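Local coordinates for protein chitinase A (Cycas revoluta, PDB 4MNK) that probably hydrolyses chitin as a plant class V chitinase of glycosyl hydrolase family 18, and binds N-acetylglucosamine oligosaccharide in its pockets, at residues V219-E222 and S223-A227; D335-L338 and P339-S343. All coordinates share one frame; numbering follows the deposited sequence.

Interaction 1: V219-E222 and S223-A227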
loop_
_atom_site.group_PDB
_atom_site.type_symbol
_atom_site.label_atom_id
_atom_site.label_comp_id
_atom_site.label_asym_id
_atom_site.label_seq_id
_atom_site.Cartn_x
_atom_site.Cartn_y
_atom_site.Cartn_z
ATOM N N VAL A 219 7.793 14.986 1.947
ATOM C CA VAL A 219 8.655 14.966 3.132
ATOM C C VAL A 219 9.078 13.533 3.468
ATOM O O VAL A 219 10.247 13.273 3.757
ATOM C CB VAL A 219 7.984 15.654 4.348
ATOM C CG1 VAL A 219 8.739 15.361 5.642
ATOM C CG2 VAL A 219 7.901 17.159 4.125
ATOM N N GLY A 220 8.127 12.603 3.406
ATOM C CA GLY A 220 8.416 11.189 3.622
ATOM C C GLY A 220 9.410 10.627 2.621
ATOM O O GLY A 220 10.387 9.982 3.005
ATOM N N ILE A 221 9.164 10.878 1.336
ATOM C CA ILE A 221 10.070 10.449 0.271
ATOM C C ILE A 221 11.467 11.049 0.464
ATOM O O ILE A 221 12.471 10.330 0.381
ATOM C CB ILE A 221 9.493 10.776 -1.139
ATOM C CG1 ILE A 221 8.286 9.874 -1.460
ATOM C CG2 ILE A 221 10.566 10.669 -2.229
ATOM C CD1 ILE A 221 8.597 8.381 -1.589
ATOM N N GLU A 222 11.519 12.353 0.746
ATOM C CA GLU A 222 12.775 13.048 1.046
ATOM C C GLU A 222 13.562 12.323 2.144
ATOM O O GLU A 222 14.782 12.172 2.041
ATOM C CB GLU A 222 12.516 14.503 1.467
ATOM C CG GLU A 222 12.028 15.441 0.351
ATOM C CD GLU A 222 13.129 15.888 -0.600
ATOM O OE1 GLU A 222 12.823 16.175 -1.779
ATOM O OE2 GLU A 222 14.299 15.958 -0.175
ATOM N N SER A 223 12.861 11.861 3.179
ATOM C CA SER A 223 13.510 11.214 4.324
ATOM C C SER A 223 14.193 9.896 3.963
ATOM O O SER A 223 15.281 9.602 4.456
ATOM C CB SER A 223 12.533 11.029 5.493
ATOM O OG SER A 223 11.633 9.951 5.285
ATOM N N PHE A 224 13.556 9.104 3.102
ATOM C CA PHE A 224 14.165 7.863 2.627
ATOM C C PHE A 224 15.394 8.135 1.761
ATOM O O PHE A 224 16.421 7.470 1.904
ATOM C CB PHE A 224 13.152 7.013 1.859
ATOM C CG PHE A 224 12.201 6.254 2.742
ATOM C CD1 PHE A 224 10.899 6.702 2.927
ATOM C CD2 PHE A 224 12.608 5.089 3.389
ATOM C CE1 PHE A 224 10.014 5.999 3.746
ATOM C CE2 PHE A 224 11.732 4.379 4.211
ATOM C CZ PHE A 224 10.431 4.836 4.387
ATOM N N LEU A 225 15.282 9.121 0.875
ATOM C CA LEU A 225 16.382 9.488 -0.014
ATOM C C LEU A 225 17.574 10.068 0.743
ATOM O O LEU A 225 18.723 9.755 0.425
ATOM C CB LEU A 225 15.897 10.453 -1.098
ATOM C CG LEU A 225 14.894 9.838 -2.081
ATOM C CD1 LEU A 225 14.261 10.907 -2.949
ATOM C CD2 LEU A 225 15.550 8.771 -2.937
ATOM N N ALA A 226 17.290 10.887 1.753
ATOM C CA ALA A 226 18.333 11.492 2.589
ATOM C C ALA A 226 19.079 10.447 3.415
ATOM O O ALA A 226 20.266 10.609 3.704
ATOM C CB ALA A 226 17.740 12.557 3.494
ATOM N N ALA A 227 18.377 9.379 3.795
ATOM C CA ALA A 227 18.980 8.272 4.533
ATOM C C ALA A 227 19.892 7.424 3.646
ATOM O O ALA A 227 20.748 6.695 4.149
ATOM C CB ALA A 227 17.902 7.409 5.174
#
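S223 turns its hydroxyl back onto the carbonyl of G220, one turn earlier in helix 217-227. The helix belongs to the TIM-barrel fold of family 18 and packs against barrel strand 234-247. The bond from S223 OG to G220 O is short, 2.6 Å. With chi1 at 77°, OG lies between the backbone N and the carbonyl carbon, where it can bend back to this oxygen. The donor sits 17° from the carbonyl plane. G220 O also accepts the regular helical bond from F224 N at 3.3 Å, so two donors grip one oxygen. S223 OG has a second partner in Q164 N, which ties the helix to a neighbouring loop. With an alanine in place of S223 the hydroxyl is gone, and G220 O would probably lose its second donor and Q164 N its acceptor, weakening the tie to the loop.

E222 lies on the exposed side. Its side chain bends at chi2, and OE1 forms a salt bridge with K320. E222 O takes the bond from A226 N at 2.8 Å.

I221 and L225 lie side by side and point the same way. I221 also touches L236, and L225 touches L234, both on strand 234-247. Along the backbone, L225 N bonds to I221 O at 3.1 Å, nearly straight at 167°. I221 CG2 stands anti to its own N, and this branch meets L225 CD1 at 3.8 Å.

Interaction 2: D335-L338 and P339-S343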
loop_
_atom_site.group_PDB
_atom_site.type_symbol
_atom_site.label_atom_id
_atom_site.label_comp_id
_atom_site.label_asym_id
_atom_site.label_seq_id
_atom_site.Cartn_x
_atom_site.Cartn_y
_atom_site.Cartn_z
ATOM N N ASP A 335 -13.842 1.617 -12.381
ATOM C CA ASP A 335 -13.645 1.970 -13.788
ATOM C C ASP A 335 -12.177 2.242 -14.137
ATOM O O ASP A 335 -11.860 2.607 -15.272
ATOM C CB ASP A 335 -14.531 3.163 -14.170
ATOM C CG ASP A 335 -16.012 2.823 -14.147
ATOM O OD1 ASP A 335 -16.383 1.753 -14.671
ATOM O OD2 ASP A 335 -16.803 3.623 -13.609
ATOM N N ALA A 336 -11.295 2.050 -13.155
ATOM C CA ALA A 336 -9.849 2.272 -13.307
ATOM C C ALA A 336 -9.490 3.655 -13.872
ATOM O O ALA A 336 -8.591 3.791 -14.707
ATOM C CB ALA A 336 -9.204 1.149 -14.132
ATOM N N ILE A 337 -10.195 4.677 -13.392
ATOM C CA ILE A 337 -9.972 6.054 -13.823
ATOM C C ILE A 337 -8.572 6.531 -13.434
ATOM O O ILE A 337 -7.823 7.050 -14.265
ATOM C CB ILE A 337 -11.050 7.005 -13.229
ATOM C CG1 ILE A 337 -12.468 6.545 -13.614
ATOM C CG2 ILE A 337 -10.781 8.470 -13.610
ATOM C CD1 ILE A 337 -12.744 6.432 -15.114
ATOM N N LEU A 338 -8.217 6.335 -12.170
ATOM C CA LEU A 338 -6.939 6.824 -11.672
ATOM C C LEU A 338 -5.742 5.979 -12.130
ATOM O O LEU A 338 -4.709 6.540 -12.487
ATOM C CB LEU A 338 -6.979 7.043 -10.156
ATOM C CG LEU A 338 -8.070 8.016 -9.688
ATOM C CD1 LEU A 338 -8.036 8.164 -8.184
ATOM C CD2 LEU A 338 -7.949 9.381 -10.364
ATOM N N PRO A 339 -5.878 4.634 -12.157
ATOM C CA PRO A 339 -4.787 3.874 -12.774
ATOM C C PRO A 339 -4.520 4.234 -14.244
ATOM O O PRO A 339 -3.372 4.182 -14.681
ATOM C CB PRO A 339 -5.248 2.420 -12.619
ATOM C CG PRO A 339 -6.067 2.444 -11.373
ATOM C CD PRO A 339 -6.827 3.738 -11.467
ATOM N N LYS A 340 -5.556 4.614 -14.992
ATOM C CA LYS A 340 -5.372 5.038 -16.381
ATOM C C LYS A 340 -4.560 6.330 -16.505
ATOM O O LYS A 340 -3.595 6.386 -17.268
ATOM C CB LYS A 340 -6.720 5.151 -17.109
ATOM C CG LYS A 340 -6.648 5.662 -18.554
ATOM C CD LYS A 340 -5.796 4.779 -19.460
ATOM C CE LYS A 340 -5.909 5.220 -20.914
ATOM N NZ LYS A 340 -4.720 4.823 -21.722
ATOM N N ILE A 341 -4.957 7.347 -15.745
ATOM C CA ILE A 341 -4.240 8.616 -15.703
ATOM C C ILE A 341 -2.780 8.421 -15.302
ATOM O O ILE A 341 -1.878 8.977 -15.928
ATOM C CB ILE A 341 -4.927 9.592 -14.744
ATOM C CG1 ILE A 341 -6.166 10.164 -15.423
ATOM C CG2 ILE A 341 -3.977 10.704 -14.336
ATOM C CD1 ILE A 341 -7.380 10.085 -14.585
ATOM N N ALA A 342 -2.560 7.603 -14.278
ATOM C CA ALA A 342 -1.216 7.320 -13.767
ATOM C C ALA A 342 -0.335 6.672 -14.836
ATOM O O ALA A 342 0.803 7.098 -15.053
ATOM C CB ALA A 342 -1.290 6.453 -12.530
ATOM N N SER A 343 -0.878 5.663 -15.515
ATOM C CA SER A 343 -0.148 4.968 -16.570
ATOM C C SER A 343 0.184 5.906 -17.731
ATOM O O SER A 343 1.316 5.917 -18.217
ATOM C CB SER A 343 -0.939 3.756 -17.057
ATOM O OG SER A 343 -0.207 3.046 -18.040
#
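L338 and P339 touch at the base of their side chains: L338 CB is 3.6 Å from P339 CD. From there they part. L338 puts CG anti to its carbonyl carbon (chi1 -57°) and runs out to F271, on helix 271-279. The P339 ring turns instead to F327 on strand 324-328 and to the loop residue F28. The ring also loosely meets A336, with P339 CG 4.4 Å from A336 CB.

This is the first turn of helix 337-346, the last helix of the TIM barrel, and A336 is its N-cap residue. A proline fits here because backbone N-H groups in a first turn have no carbonyl of the same helix to bond. The N-H groups of I337 and L338 are taken by the two carboxylate oxygens of D333.

Further out, I337 and I341 cross obliquely, with I337 CG2 3.9 Å from I341 CD1. Both residues touch Q307 on helix 307-319. I341 has two deposited conformers, so its side-chain contacts here are doubtful in detail. K340 CB lies 3.3 Å from A336 O; the side chain then bends at chi2. Its NZ forms a salt bridge with D344. K340 N bonds to A336 O at 3.2 Å, and A342 N to L338 O at 3.0 Å.

Interactions 1 and 2 do not touch. Their centres are 26 Å apart and their nearest atoms about 15 Å. They sit on two helices of the same barrel, 217-227 and 337-346. These helices pack on strands 234-247 and 324-328, which pair with each other in parallel. Both strands reach one sugar pocket: the first supplies F241 and R243, the second W328. F327, which P339 touches, is the neighbour of W328 in the chain. F215, just ahead of helix 217-227, lines a second sugar pocket. G220 is about 9 Å from a bound N-acetylglucosamine, and the side chain of L338 about 13 Å from one.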